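Local structure of antibiotic biosynthesis monooxygenase (Thermus thermophilus, 1IUJ) at residues B[14-28]-B[70-82]. The protein is of unknown function but belongs to the antibiotic biosynthesis monooxygenase family, a dimeric alpha-beta barrel group, and binds zinc ions. Numbering follows the deposited sequence.
Sequences YAEQFEEAFRQRARL and AFKEGHARSGTLP. With ZN (zinc ion), chain I.
Helix 15-28 and the short helical segment 70-74 run almost exactly antiparallel (174°), their axes 9.0 Å apart, and the backbones come nearest where the CA atoms of Arg25 and Gly74 lie 4.6 Å from each other. Beyond Gly74 a type I turn carries the chain on as an irregular loop along the same helix. At the 70-74 end, Leu28 reaches over the glycine, with its CD1 3.4 Å from Gly74 N and also against the CG of Glu73, while the CB of Ala70 meets the carbonyl oxygen of Leu28. In the middle, Arg25 bends at chi3 (51°), which swings its guanidinium over the imidazole of His75: NH1 lies over the ring centre, 3.1 Å above its plane, the two planes tilted 44°. The Phe71 ring lies against the other imidazole face, offset toward the rim. His75 ND1 donates to Phe71 O (3.0 Å), and NE2 binds the zinc ion at 2.0 Å, with a water as a further ligand of the metal. Arg77 turns back on its own loop and grips His75 O side-on with NE (2.7 Å) and NH1, although close contacts in the model make the path of its chain less certain. Farther along, Leu81 lays CD2 against the CB of Ala21 and CD1 against the amide end of Gln17; Phe86 also touches this leucine. Pro82 CG approaches the Tyr14 ring, 3.5 Å from CE2. Helix 15-28 thus lies between the beta-sheet, touched by Phe22, and segment 70-82. No hydrogen bond joins the two segments: apolar contacts flank a cationic centre in which ND1 carries the imidazole proton, as its bond to Phe71 O indicates, and leaves NE2 to bind zinc, and in which two arginines would probably make the metal site more electropositive.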
ATOM      1  N   TYR B  14     -12.701 -14.939 -10.061  1.00 18.54           N
ATOM      2  CA  TYR B  14     -13.394 -14.691  -8.795  1.00 18.42           C
ATOM      3  C   TYR B  14     -13.260 -13.252  -8.280  1.00 18.42           C
ATOM      4  O   TYR B  14     -13.739 -12.921  -7.169  1.00 18.45           O
ATOM      5  CB  TYR B  14     -12.883 -15.649  -7.709  1.00 17.64           C
ATOM      6  CG  TYR B  14     -13.209 -17.092  -7.985  1.00 18.13           C
ATOM      7  CD1 TYR B  14     -12.404 -17.875  -8.818  1.00 16.94           C
ATOM      8  CD2 TYR B  14     -14.346 -17.662  -7.446  1.00 18.13           C
ATOM      9  CE1 TYR B  14     -12.687 -19.195  -9.072  1.00 18.93           C
ATOM     10  CE2 TYR B  14     -14.657 -18.994  -7.694  1.00 18.10           C
ATOM     11  CZ  TYR B  14     -13.856 -19.746  -8.512  1.00 18.95           C
ATOM     12  OH  TYR B  14     -14.175 -21.054  -8.760  1.00 19.61           O
ATOM     13  N   ALA B  15     -12.618 -12.403  -9.086  1.00 19.88           N
ATOM     14  CA  ALA B  15     -12.355 -11.018  -8.710  1.00 20.43           C
ATOM     15  C   ALA B  15     -13.624 -10.242  -8.321  1.00 20.80           C
ATOM     16  O   ALA B  15     -13.648  -9.557  -7.305  1.00 19.86           O
ATOM     17  CB  ALA B  15     -11.613 -10.302  -9.836  1.00 20.83           C
ATOM     18  N   GLU B  16     -14.675 -10.346  -9.137  1.00 22.31           N
ATOM     19  CA  GLU B  16     -15.943  -9.696  -8.821  1.00 23.35           C
ATOM     20  C   GLU B  16     -16.582 -10.179  -7.501  1.00 23.00           C
ATOM     21  O   GLU B  16     -17.045  -9.373  -6.674  1.00 23.06           O
ATOM     22  CB  GLU B  16     -16.904  -9.823 -10.015  1.00 24.87           C
ATOM     23  CG  GLU B  16     -18.308  -9.309  -9.752  1.00 28.04           C
ATOM     24  CD  GLU B  16     -19.234  -9.485 -10.949  1.00 34.67           C
ATOM     25  OE1 GLU B  16     -18.870 -10.227 -11.894  1.00 37.23           O
ATOM     26  OE2 GLU B  16     -20.328  -8.874 -10.942  1.00 35.96           O
ATOM     27  N   GLN B  17     -16.607 -11.493  -7.295  1.00 22.35           N
ATOM     28  CA  GLN B  17     -17.153 -12.036  -6.076  1.00 21.47           C
ATOM     29  C   GLN B  17     -16.316 -11.607  -4.869  1.00 20.99           C
ATOM     30  O   GLN B  17     -16.883 -11.274  -3.821  1.00 21.41           O
ATOM     31  CB  GLN B  17     -17.269 -13.559  -6.141  1.00 23.07           C
ATOM     32  CG  GLN B  17     -18.154 -14.117  -5.045  1.00 24.93           C
ATOM     33  CD  GLN B  17     -17.918 -15.585  -4.783  1.00 25.45           C
ATOM     34  OE1 GLN B  17     -17.428 -16.302  -5.649  1.00 25.32           O
ATOM     35  NE2 GLN B  17     -18.250 -16.032  -3.575  1.00 29.16           N
ATOM     36  N   PHE B  18     -14.987 -11.603  -5.037  1.00 18.96           N
ATOM     37  CA  PHE B  18     -14.080 -11.138  -3.996  1.00 17.76           C
ATOM     38  C   PHE B  18     -14.404  -9.688  -3.653  1.00 18.13           C
ATOM     39  O   PHE B  18     -14.532  -9.344  -2.487  1.00 16.36           O
ATOM     40  CB  PHE B  18     -12.615 -11.264  -4.449  1.00 17.80           C
ATOM     41  CG  PHE B  18     -11.649 -10.618  -3.515  1.00 17.23           C
ATOM     42  CD1 PHE B  18     -11.186 -11.313  -2.424  1.00 18.52           C
ATOM     43  CD2 PHE B  18     -11.232  -9.290  -3.707  1.00 17.42           C
ATOM     44  CE1 PHE B  18     -10.302 -10.730  -1.530  1.00 18.11           C
ATOM     45  CE2 PHE B  18     -10.355  -8.683  -2.828  1.00 15.33           C
ATOM     46  CZ  PHE B  18      -9.884  -9.411  -1.725  1.00 17.58           C
ATOM     47  N   GLU B  19     -14.549  -8.843  -4.672  1.00 17.54           N
ATOM     48  CA  GLU B  19     -14.843  -7.429  -4.425  1.00 19.16           C
ATOM     49  C   GLU B  19     -16.186  -7.230  -3.707  1.00 20.91           C
ATOM     50  O   GLU B  19     -16.293  -6.396  -2.800  1.00 21.67           O
ATOM     51  CB  GLU B  19     -14.788  -6.630  -5.735  1.00 19.00           C
ATOM     52  CG  GLU B  19     -13.367  -6.418  -6.261  1.00 19.78           C
ATOM     53  CD  GLU B  19     -13.306  -5.521  -7.480  1.00 22.24           C
ATOM     54  OE1 GLU B  19     -14.215  -4.667  -7.668  1.00 23.36           O
ATOM     55  OE2 GLU B  19     -12.331  -5.653  -8.243  1.00 21.71           O
ATOM     56  N   GLU B  20     -17.185  -8.017  -4.120  1.00 23.03           N
ATOM     57  CA  GLU B  20     -18.553  -7.942  -3.594  1.00 25.96           C
ATOM     58  C   GLU B  20     -18.508  -8.375  -2.145  1.00 26.57           C
ATOM     59  O   GLU B  20     -19.070  -7.712  -1.274  1.00 27.62           O
ATOM     60  CB  GLU B  20     -19.477  -8.883  -4.391  1.00 26.44           C
ATOM     61  CG  GLU B  20     -20.857  -8.329  -4.757  1.00 31.01           C
ATOM     62  CD  GLU B  20     -21.564  -9.130  -5.871  1.00 34.71           C
ATOM     63  OE1 GLU B  20     -22.822  -9.055  -5.981  1.00 36.20           O
ATOM     64  OE2 GLU B  20     -20.879  -9.850  -6.640  1.00 34.77           O
ATOM     65  N   ALA B  21     -17.796  -9.471  -1.888  1.00 27.59           N
ATOM     66  CA  ALA B  21     -17.593  -9.964  -0.535  1.00 28.18           C
ATOM     67  C   ALA B  21     -16.828  -8.952   0.330  1.00 28.24           C
ATOM     68  O   ALA B  21     -17.207  -8.699   1.476  1.00 29.34           O
ATOM     69  CB  ALA B  21     -16.895 -11.333  -0.552  1.00 28.06           C
ATOM     70  N   PHE B  22     -15.772  -8.345  -0.206  1.00 27.98           N
ATOM     71  CA  PHE B  22     -15.013  -7.371   0.571  1.00 27.39           C
ATOM     72  C   PHE B  22     -15.649  -5.988   0.799  1.00 27.58           C
ATOM     73  O   PHE B  22     -15.239  -5.228   1.698  1.00 27.04           O
ATOM     74  CB  PHE B  22     -13.578  -7.198   0.095  1.00 27.48           C
ATOM     75  CG  PHE B  22     -12.705  -6.702   1.182  1.00 28.61           C
ATOM     76  CD1 PHE B  22     -11.791  -7.545   1.806  1.00 29.42           C
ATOM     77  CD2 PHE B  22     -12.880  -5.397   1.675  1.00 29.47           C
ATOM     78  CE1 PHE B  22     -11.024  -7.060   2.856  1.00 29.66           C
ATOM     79  CE2 PHE B  22     -12.128  -4.902   2.744  1.00 24.41           C
ATOM     80  CZ  PHE B  22     -11.200  -5.746   3.328  1.00 31.73           C
ATOM     81  N   ARG B  23     -16.630  -5.656  -0.024  1.00 27.78           N
ATOM     82  CA  ARG B  23     -17.401  -4.444   0.201  1.00 28.44           C
ATOM     83  C   ARG B  23     -18.067  -4.537   1.578  1.00 28.75           C
ATOM     84  O   ARG B  23     -18.132  -3.543   2.331  1.00 28.78           O
ATOM     85  CB  ARG B  23     -18.424  -4.296  -0.917  1.00 28.05           C
ATOM     86  CG  ARG B  23     -19.294  -3.053  -0.846  1.00 30.16           C
ATOM     87  CD  ARG B  23     -20.095  -2.846  -2.107  1.00 33.09           C
ATOM     88  NE  ARG B  23     -19.619  -1.706  -2.902  1.00 37.69           N
ATOM     89  CZ  ARG B  23     -18.725  -1.765  -3.897  1.00 39.92           C
ATOM     90  NH1 ARG B  23     -18.395  -0.644  -4.540  1.00 39.25           N
ATOM     91  NH2 ARG B  23     -18.160  -2.921  -4.265  1.00 39.76           N
ATOM     92  N   GLN B  24     -18.529  -5.739   1.912  1.00 29.63           N
ATOM     93  CA  GLN B  24     -19.136  -5.982   3.225  1.00 29.50           C
ATOM     94  C   GLN B  24     -18.162  -5.843   4.403  1.00 29.00           C
ATOM     95  O   GLN B  24     -18.527  -5.314   5.444  1.00 29.73           O
ATOM     96  CB  GLN B  24     -19.856  -7.318   3.243  1.00 30.56           C
ATOM     97  CG  GLN B  24     -21.320  -7.171   2.871  1.00 34.68           C
ATOM     98  CD  GLN B  24     -21.742  -8.144   1.803  1.00 40.15           C
ATOM     99  OE1 GLN B  24     -22.409  -9.141   2.096  1.00 41.23           O
ATOM    100  NE2 GLN B  24     -21.376  -7.855   0.557  1.00 42.07           N
ATOM    101  N   ARG B  25     -16.918  -6.288   4.232  1.00 27.74           N
ATOM    102  CA  ARG B  25     -15.916  -6.184   5.284  1.00 26.64           C
ATOM    103  C   ARG B  25     -15.569  -4.737   5.587  1.00 26.20           C
ATOM    104  O   ARG B  25     -15.370  -4.376   6.752  1.00 26.55           O
ATOM    105  CB  ARG B  25     -14.654  -6.946   4.900  1.00 25.27           C
ATOM    106  CG  ARG B  25     -14.756  -8.425   5.070  1.00 25.80           C
ATOM    107  CD  ARG B  25     -13.469  -9.147   4.729  1.00 23.13           C
ATOM    108  NE  ARG B  25     -12.275  -8.621   5.399  1.00 24.75           N
ATOM    109  CZ  ARG B  25     -11.233  -9.383   5.734  1.00 22.26           C
ATOM    110  NH1 ARG B  25     -11.333 -10.679   5.492  1.00 24.41           N
ATOM    111  NH2 ARG B  25     -10.134  -8.876   6.338  1.00 18.56           N
ATOM    112  N   ALA B  26     -15.522  -3.900   4.551  1.00 25.28           N
ATOM    113  CA  ALA B  26     -15.227  -2.495   4.766  1.00 24.64           C
ATOM    114  C   ALA B  26     -16.376  -1.886   5.583  1.00 24.07           C
ATOM    115  O   ALA B  26     -16.143  -1.015   6.378  1.00 24.78           O
ATOM    116  CB  ALA B  26     -15.034  -1.760   3.440  1.00 25.05           C
ATOM    117  N   ARG B  27     -17.604  -2.371   5.378  1.00 24.09           N
ATOM    118  CA  ARG B  27     -18.756  -1.880   6.146  1.00 23.93           C
ATOM    119  C   ARG B  27     -18.606  -2.142   7.656  1.00 22.76           C
ATOM    120  O   ARG B  27     -18.917  -1.278   8.474  1.00 23.03           O
ATOM    121  CB  ARG B  27     -20.076  -2.464   5.613  1.00 24.76           C
ATOM    122  CG  ARG B  27     -20.571  -1.749   4.354  1.00 26.72           C
ATOM    123  CD  ARG B  27     -21.616  -2.516   3.560  1.00 34.11           C
ATOM    124  NE  ARG B  27     -22.992  -2.174   3.914  1.00 38.33           N
ATOM    125  CZ  ARG B  27     -23.881  -3.027   4.427  1.00 41.77           C
ATOM    126  NH1 ARG B  27     -25.115  -2.607   4.696  1.00 43.12           N
ATOM    127  NH2 ARG B  27     -23.549  -4.299   4.670  1.00 42.99           N
ATOM    128  N   LEU B  28     -18.105  -3.319   8.015  1.00 22.05           N
ATOM    129  CA  LEU B  28     -18.011  -3.713   9.421  1.00 22.50           C
ATOM    130  C   LEU B  28     -16.877  -3.011  10.181  1.00 23.22           C
ATOM    131  O   LEU B  28     -16.939  -2.910  11.409  1.00 23.88           O
ATOM    132  CB  LEU B  28     -17.867  -5.239   9.546  1.00 22.26           C
ATOM    133  CG  LEU B  28     -19.130  -6.070   9.313  1.00 22.02           C
ATOM    134  CD1 LEU B  28     -18.786  -7.480   8.943  1.00 25.70           C
ATOM    135  CD2 LEU B  28     -20.004  -6.047  10.567  1.00 21.76           C
ATOM    136  N   ALA B  70     -16.875  -7.867  14.987  1.00 14.11           N
ATOM    137  CA  ALA B  70     -16.922  -7.306  13.625  1.00 13.99           C
ATOM    138  C   ALA B  70     -15.890  -7.977  12.705  1.00 13.92           C
ATOM    139  O   ALA B  70     -16.179  -8.310  11.545  1.00 13.89           O
ATOM    140  CB  ALA B  70     -16.690  -5.795  13.676  1.00 15.41           C
ATOM    141  N   PHE B  71     -14.679  -8.177  13.208  1.00 13.68           N
ATOM    142  CA  PHE B  71     -13.652  -8.787  12.351  1.00 14.16           C
ATOM    143  C   PHE B  71     -14.038 -10.226  12.010  1.00 14.29           C
ATOM    144  O   PHE B  71     -13.914 -10.670  10.853  1.00 13.90           O
ATOM    145  CB  PHE B  71     -12.326  -8.715  13.100  1.00 13.51           C
ATOM    146  CG  PHE B  71     -11.182  -9.464  12.460  1.00 14.46           C
ATOM    147  CD1 PHE B  71     -10.177  -8.736  11.887  1.00 12.84           C
ATOM    148  CD2 PHE B  71     -11.098 -10.864  12.469  1.00 14.15           C
ATOM    149  CE1 PHE B  71      -9.091  -9.401  11.291  1.00 11.45           C
ATOM    150  CE2 PHE B  71     -10.014 -11.516  11.880  1.00 15.31           C
ATOM    151  CZ  PHE B  71      -9.023 -10.760  11.298  1.00 14.66           C
ATOM    152  N   LYS B  72     -14.528 -10.953  13.002  1.00 15.20           N
ATOM    153  CA  LYS B  72     -14.967 -12.327  12.791  1.00 17.35           C
ATOM    154  C   LYS B  72     -16.119 -12.414  11.774  1.00 18.96           C
ATOM    155  O   LYS B  72     -16.128 -13.299  10.931  1.00 20.22           O
ATOM    156  CB  LYS B  72     -15.375 -12.905  14.140  1.00 17.92           C
ATOM    157  CG  LYS B  72     -15.596 -14.382  14.145  1.00 19.62           C
ATOM    158  CD  LYS B  72     -15.612 -14.882  15.587  1.00 23.45           C
ATOM    159  CE  LYS B  72     -15.190 -16.338  15.662  1.00 30.35           C
ATOM    160  NZ  LYS B  72     -16.279 -17.245  15.186  1.00 32.30           N
ATOM    161  N   GLU B  73     -17.083 -11.499  11.841  1.00 19.80           N
ATOM    162  CA  GLU B  73     -18.167 -11.496  10.858  1.00 20.89           C
ATOM    163  C   GLU B  73     -17.657 -11.144   9.455  1.00 21.60           C
ATOM    164  O   GLU B  73     -18.129 -11.710   8.447  1.00 22.06           O
ATOM    165  CB  GLU B  73     -19.294 -10.535  11.270  1.00 21.64           C
ATOM    166  CG  GLU B  73     -20.444 -10.552  10.257  1.00 24.10           C
ATOM    167  CD  GLU B  73     -21.788 -10.064  10.788  1.00 26.27           C
ATOM    168  OE1 GLU B  73     -21.843  -9.268  11.744  1.00 23.36           O
ATOM    169  OE2 GLU B  73     -22.814 -10.479  10.203  1.00 29.35           O
ATOM    170  N   GLY B  74     -16.742 -10.178   9.397  1.00 20.72           N
ATOM    171  CA  GLY B  74     -16.155  -9.733   8.142  1.00 22.83           C
ATOM    172  C   GLY B  74     -15.508 -10.922   7.455  1.00 22.98           C
ATOM    173  O   GLY B  74     -15.629 -11.095   6.247  1.00 23.93           O
ATOM    174  N   HIS B  75     -14.862 -11.778   8.229  1.00 25.22           N
ATOM    175  CA  HIS B  75     -14.277 -12.988   7.658  1.00 27.43           C
ATOM    176  C   HIS B  75     -15.279 -14.051   7.156  1.00 29.97           C
ATOM    177  O   HIS B  75     -14.899 -14.994   6.449  1.00 29.52           O
ATOM    178  CB  HIS B  75     -13.194 -13.537   8.571  1.00 26.71           C
ATOM    179  CG  HIS B  75     -11.928 -12.756   8.480  1.00 24.04           C
ATOM    180  ND1 HIS B  75     -11.834 -11.450   8.910  1.00 21.31           N
ATOM    181  CD2 HIS B  75     -10.730 -13.065   7.929  1.00 24.91           C
ATOM    182  CE1 HIS B  75     -10.626 -10.990   8.634  1.00 22.30           C
ATOM    183  NE2 HIS B  75      -9.927 -11.960   8.070  1.00 19.59           N
ATOM    184  N   ALA B  76     -16.566 -13.888   7.455  1.00 33.12           N
ATOM    185  CA  ALA B  76     -17.571 -14.705   6.756  1.00 36.12           C
ATOM    186  C   ALA B  76     -17.605 -14.447   5.231  1.00 38.27           C
ATOM    187  O   ALA B  76     -18.422 -15.051   4.530  1.00 39.18           O
ATOM    188  CB  ALA B  76     -18.967 -14.550   7.382  1.00 36.63           C
ATOM    189  N   ARG B  77     -16.689 -13.589   4.738  1.00 40.22           N
ATOM    190  CA  ARG B  77     -16.479 -13.300   3.301  1.00 41.48           C
ATOM    191  C   ARG B  77     -15.919 -14.476   2.486  1.00 42.09           C
ATOM    192  O   ARG B  77     -16.690 -15.288   1.976  1.00 42.61           O
ATOM    193  CB  ARG B  77     -15.585 -12.068   3.086  1.00 41.89           C
ATOM    194  CG  ARG B  77     -14.403 -11.906   4.057  1.00 42.92           C
ATOM    195  CD  ARG B  77     -13.173 -12.758   3.787  1.00 42.53           C
ATOM    196  NE  ARG B  77     -13.127 -13.908   4.691  1.00 45.65           N
ATOM    197  CZ  ARG B  77     -12.083 -14.719   4.869  1.00 45.15           C
ATOM    198  NH1 ARG B  77     -12.179 -15.732   5.728  1.00 44.88           N
ATOM    199  NH2 ARG B  77     -10.954 -14.532   4.198  1.00 43.21           N
ATOM    200  N   SER B  78     -14.590 -14.542   2.349  1.00 42.19           N
ATOM    201  CA  SER B  78     -13.885 -15.642   1.680  1.00 42.21           C
ATOM    202  C   SER B  78     -14.045 -16.962   2.441  1.00 42.30           C
ATOM    203  O   SER B  78     -13.422 -17.982   2.106  1.00 42.58           O
ATOM    204  CB  SER B  78     -12.397 -15.301   1.439  1.00 42.64           C
ATOM    205  OG  SER B  78     -11.532 -16.387   1.775  1.00 43.04           O
ATOM    206  N   GLY B  79     -14.874 -16.924   3.479  1.00 41.71           N
ATOM    207  CA  GLY B  79     -15.554 -18.117   3.927  1.00 41.38           C
ATOM    208  C   GLY B  79     -16.427 -18.583   2.771  1.00 40.77           C
ATOM    209  O   GLY B  79     -16.488 -19.783   2.491  1.00 41.34           O
ATOM    210  N   THR B  80     -17.092 -17.640   2.098  1.00 39.73           N
ATOM    211  CA  THR B  80     -17.968 -17.982   0.969  1.00 38.42           C
ATOM    212  C   THR B  80     -17.179 -18.182  -0.318  1.00 37.25           C
ATOM    213  O   THR B  80     -17.648 -18.876  -1.224  1.00 37.35           O
ATOM    214  CB  THR B  80     -19.137 -16.958   0.737  1.00 38.58           C
ATOM    215  OG1 THR B  80     -18.618 -15.668   0.390  1.00 39.20           O
ATOM    216  CG2 THR B  80     -19.938 -16.697   2.009  1.00 38.24           C
ATOM    217  N   LEU B  81     -15.998 -17.563  -0.410  1.00 35.46           N
ATOM    218  CA  LEU B  81     -15.112 -17.796  -1.548  1.00 33.63           C
ATOM    219  C   LEU B  81     -14.454 -19.169  -1.428  1.00 32.41           C
ATOM    220  O   LEU B  81     -13.790 -19.465  -0.427  1.00 32.32           O
ATOM    221  CB  LEU B  81     -14.034 -16.707  -1.648  1.00 33.21           C
ATOM    222  CG  LEU B  81     -14.231 -15.439  -2.489  1.00 33.95           C
ATOM    223  CD1 LEU B  81     -14.501 -15.737  -3.957  1.00 33.12           C
ATOM    224  CD2 LEU B  81     -15.294 -14.492  -1.920  1.00 34.96           C
ATOM    225  N   PRO B  82     -14.616 -20.008  -2.447  1.00 31.29           N
ATOM    226  CA  PRO B  82     -14.023 -21.351  -2.432  1.00 30.65           C
ATOM    227  C   PRO B  82     -12.495 -21.330  -2.316  1.00 29.96           C
ATOM    228  O   PRO B  82     -11.865 -20.385  -2.788  1.00 28.13           O
ATOM    229  CB  PRO B  82     -14.446 -21.936  -3.785  1.00 30.42           C
ATOM    230  CG  PRO B  82     -14.774 -20.762  -4.624  1.00 31.46           C
ATOM    231  CD  PRO B  82     -15.369 -19.743  -3.690  1.00 31.26           C
TER
HETATM  232 ZN    ZN I2006      -7.965 -11.983   7.571  1.00 26.15          ZN
HETATM  233  O   HOH W   1      -8.162 -12.240   5.220  1.00 37.84           O